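Local coordinates for protein SusD homolog (Bacteroides thetaiotaomicron, PDB 3SGH) that probably binds glycans at the cell surface as a SusD-like outer-membrane lipoprotein, helping a partner transporter take them up, at residues 289-301 and 374-386. Residues are numbered along the deposited sequence; the frame is centred on the assembly and turned at random.
Sequences SAEIPEPTVYANY and YVDNLIAGHTGNN
Ala290 meets Asn385 through its backbone: Ala290 N donates to Asn385 OD1 at 2.7 Å, in the carbonyl plane and nearly straight (168°). The same amide turns its ND2 to Glu291 OE1, 3.1 Å away on the syn side of the carboxylate. A bend at chi2 (-61°) folds the Glu291 chain, and its carboxylate stacks on one face of the His382 ring, the planes 30° apart. Val297 CG1, anti to the backbone N, reaches the edge of that ring at His382 CE1 (3.6 Å). Tyr298 OH donates back to Glu291 OE2 (2.5 Å, doubtfully short) and shares a water with Asp376 OD2. The Tyr301 hydroxyl donates to Asp376 OD1 (2.6 Å) on its syn side, ring and carboxylate nearly perpendicular, while Leu378 CD1 sits 3.6 Å from the Tyr301 ring centroid, a CH-pi contact; Tyr298 CD1 covers the opposite face, and Ile379 CG1 lies at the ring edge, 3.4 Å from Tyr301 OH. Asp376 OD2 accepts from His382 ND1 and Asn385 ND2 on one face of its plane, which should fix both groups. This polar network, edged by Leu378 and Ile379, pins together two long loops at the periphery of the mainly helical SusD-like fold.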
# COMPACT_ATOMS: atom_id res chain seq x y z
N SER A 289 7.36 12.99 15.30
CA SER A 289 8.03 13.00 16.61
C SER A 289 7.79 14.29 17.39
O SER A 289 7.40 15.32 16.83
CB SER A 289 9.53 12.75 16.37
OG SER A 289 10.00 13.55 15.30
N ALA A 290 8.04 14.23 18.71
CA ALA A 290 7.91 15.39 19.59
C ALA A 290 8.82 16.52 19.14
O ALA A 290 8.44 17.67 19.25
CB ALA A 290 8.18 15.00 21.04
N GLU A 291 10.02 16.18 18.69
CA GLU A 291 10.91 17.15 18.09
C GLU A 291 10.85 17.12 16.54
O GLU A 291 10.52 16.09 15.92
CB GLU A 291 12.34 16.92 18.59
CG GLU A 291 13.21 15.92 17.82
CD GLU A 291 12.69 14.47 17.80
OE1 GLU A 291 11.84 14.09 18.67
OE2 GLU A 291 13.20 13.69 16.93
N ILE A 292 11.15 18.25 15.91
CA ILE A 292 11.20 18.32 14.41
C ILE A 292 12.14 17.21 13.93
O ILE A 292 13.24 17.09 14.45
CB ILE A 292 11.71 19.71 13.94
CG1 ILE A 292 10.67 20.78 14.24
CG2 ILE A 292 12.06 19.68 12.49
CD1 ILE A 292 11.18 22.22 14.21
N PRO A 293 11.73 16.40 12.95
CA PRO A 293 12.53 15.26 12.51
C PRO A 293 13.79 15.78 11.80
O PRO A 293 13.67 16.66 10.97
CB PRO A 293 11.60 14.52 11.52
CG PRO A 293 10.28 14.98 11.79
CD PRO A 293 10.42 16.40 12.30
N GLU A 294 14.94 15.25 12.18
CA GLU A 294 16.25 15.56 11.60
C GLU A 294 16.96 14.30 11.12
O GLU A 294 17.15 13.34 11.91
CB GLU A 294 17.14 16.26 12.62
CG GLU A 294 16.72 17.67 12.93
CD GLU A 294 16.93 18.62 11.78
OE1 GLU A 294 17.64 18.27 10.81
OE2 GLU A 294 16.37 19.74 11.86
N PRO A 295 17.43 14.31 9.86
CA PRO A 295 18.09 13.12 9.35
C PRO A 295 19.27 12.61 10.17
O PRO A 295 19.39 11.42 10.34
CB PRO A 295 18.55 13.54 7.95
CG PRO A 295 17.60 14.58 7.54
CD PRO A 295 17.28 15.34 8.81
N THR A 296 20.16 13.49 10.61
CA THR A 296 21.36 13.03 11.29
C THR A 296 21.06 12.44 12.67
O THR A 296 21.75 11.51 13.10
CB THR A 296 22.39 14.17 11.43
OG1 THR A 296 21.81 15.21 12.24
CG2 THR A 296 22.76 14.71 10.04
N VAL A 297 20.02 12.93 13.31
CA VAL A 297 19.58 12.44 14.63
C VAL A 297 19.20 10.95 14.58
O VAL A 297 19.53 10.20 15.50
CB VAL A 297 18.41 13.33 15.17
CG1 VAL A 297 17.71 12.72 16.35
CG2 VAL A 297 18.99 14.75 15.50
N TYR A 298 18.54 10.56 13.49
CA TYR A 298 17.99 9.23 13.32
C TYR A 298 18.84 8.32 12.43
O TYR A 298 18.46 7.21 12.09
CB TYR A 298 16.55 9.34 12.85
CG TYR A 298 15.61 9.86 13.94
CD1 TYR A 298 15.46 9.16 15.16
CD2 TYR A 298 14.89 11.02 13.77
CE1 TYR A 298 14.60 9.63 16.16
CE2 TYR A 298 14.02 11.51 14.78
CZ TYR A 298 13.88 10.78 15.97
OH TYR A 298 12.97 11.24 16.95
N ALA A 299 20.04 8.78 12.09
CA ALA A 299 20.87 8.06 11.13
C ALA A 299 21.16 6.61 11.55
O ALA A 299 21.24 5.73 10.71
CB ALA A 299 22.21 8.85 10.84
N ASN A 300 21.34 6.38 12.85
CA ASN A 300 21.71 5.06 13.35
C ASN A 300 20.59 4.25 14.03
O ASN A 300 20.87 3.24 14.68
CB ASN A 300 22.91 5.20 14.30
CG ASN A 300 24.06 5.92 13.64
OD1 ASN A 300 24.39 5.62 12.51
ND2 ASN A 300 24.65 6.88 14.34
N TYR A 301 19.34 4.67 13.85
CA TYR A 301 18.21 3.86 14.19
C TYR A 301 18.05 2.74 13.15
O TYR A 301 18.73 2.75 12.12
CB TYR A 301 16.94 4.73 14.31
CG TYR A 301 16.85 5.57 15.59
CD1 TYR A 301 17.89 6.45 15.96
CD2 TYR A 301 15.68 5.55 16.39
CE1 TYR A 301 17.81 7.24 17.11
CE2 TYR A 301 15.59 6.36 17.52
CZ TYR A 301 16.66 7.19 17.87
OH TYR A 301 16.60 7.98 18.97
N TYR A 374 6.58 1.41 22.68
CA TYR A 374 7.72 2.01 22.06
C TYR A 374 8.42 2.93 23.04
O TYR A 374 7.76 3.73 23.68
CB TYR A 374 7.26 2.87 20.88
CG TYR A 374 8.39 3.64 20.26
CD1 TYR A 374 9.40 2.99 19.57
CD2 TYR A 374 8.44 5.02 20.35
CE1 TYR A 374 10.45 3.70 19.01
CE2 TYR A 374 9.48 5.75 19.77
CZ TYR A 374 10.48 5.07 19.10
OH TYR A 374 11.52 5.77 18.55
N VAL A 375 9.74 2.80 23.13
CA VAL A 375 10.56 3.76 23.89
C VAL A 375 11.63 4.28 22.95
O VAL A 375 12.17 3.54 22.10
CB VAL A 375 11.19 3.15 25.16
CG1 VAL A 375 10.10 2.90 26.24
CG2 VAL A 375 11.95 1.89 24.84
N ASP A 376 11.92 5.57 23.10
CA ASP A 376 12.98 6.20 22.37
C ASP A 376 14.03 6.71 23.34
O ASP A 376 13.97 7.85 23.82
CB ASP A 376 12.46 7.31 21.51
CG ASP A 376 13.54 7.90 20.58
OD1 ASP A 376 14.75 7.50 20.71
OD2 ASP A 376 13.20 8.78 19.74
N ASN A 377 14.98 5.82 23.66
CA ASN A 377 16.04 6.08 24.62
C ASN A 377 17.40 6.22 23.95
O ASN A 377 18.38 6.46 24.64
CB ASN A 377 16.13 4.90 25.61
CG ASN A 377 14.97 4.84 26.52
OD1 ASN A 377 14.38 5.89 26.90
ND2 ASN A 377 14.54 3.63 26.84
N LEU A 378 17.47 6.07 22.63
CA LEU A 378 18.78 6.02 21.97
C LEU A 378 19.47 7.38 21.99
O LEU A 378 20.70 7.46 22.11
CB LEU A 378 18.63 5.51 20.52
CG LEU A 378 18.03 4.11 20.33
CD1 LEU A 378 18.13 3.76 18.84
CD2 LEU A 378 18.72 3.06 21.23
N ILE A 379 18.67 8.43 21.84
CA ILE A 379 19.13 9.82 21.86
C ILE A 379 18.47 10.45 23.09
O ILE A 379 17.30 10.24 23.36
CB ILE A 379 18.71 10.59 20.58
CG1 ILE A 379 19.32 10.01 19.29
CG2 ILE A 379 19.03 12.10 20.70
CD1 ILE A 379 20.77 10.37 19.05
N ALA A 380 19.23 11.26 23.84
CA ALA A 380 18.74 11.88 25.04
C ALA A 380 17.62 12.89 24.73
O ALA A 380 17.60 13.55 23.69
CB ALA A 380 19.89 12.59 25.82
N GLY A 381 16.70 13.00 25.66
CA GLY A 381 15.63 13.99 25.53
C GLY A 381 14.55 13.60 24.53
O GLY A 381 13.84 14.46 24.04
N HIS A 382 14.41 12.30 24.24
CA HIS A 382 13.43 11.84 23.24
C HIS A 382 12.24 11.10 23.84
O HIS A 382 11.45 10.48 23.08
CB HIS A 382 14.09 10.91 22.20
CG HIS A 382 14.73 11.62 21.04
ND1 HIS A 382 14.73 11.09 19.77
CD2 HIS A 382 15.43 12.78 20.97
CE1 HIS A 382 15.37 11.92 18.95
NE2 HIS A 382 15.77 12.97 19.65
N THR A 383 12.11 11.08 25.17
CA THR A 383 11.02 10.29 25.78
C THR A 383 9.62 10.80 25.47
O THR A 383 8.67 10.07 25.69
CB THR A 383 11.16 10.09 27.30
OG1 THR A 383 10.91 11.34 27.97
CG2 THR A 383 12.53 9.52 27.64
N GLY A 384 9.49 12.00 24.92
CA GLY A 384 8.22 12.49 24.40
C GLY A 384 7.75 11.74 23.15
O GLY A 384 6.59 11.88 22.74
N ASN A 385 8.64 10.90 22.60
CA ASN A 385 8.29 10.00 21.52
C ASN A 385 7.75 8.66 21.99
O ASN A 385 7.25 7.89 21.17
CB ASN A 385 9.51 9.78 20.60
CG ASN A 385 9.90 11.02 19.89
OD1 ASN A 385 9.02 11.78 19.46
ND2 ASN A 385 11.17 11.24 19.70
N ASN A 386 7.85 8.38 23.29
CA ASN A 386 7.42 7.08 23.79
C ASN A 386 5.91 6.88 23.55
O ASN A 386 5.14 7.82 23.58
CB ASN A 386 7.72 6.93 25.29
CG ASN A 386 9.20 6.88 25.63
OD1 ASN A 386 10.10 6.96 24.77
ND2 ASN A 386 9.46 6.69 26.92
O HOH W 1 12.03 14.74 21.29
O HOH W 2 11.59 8.71 17.37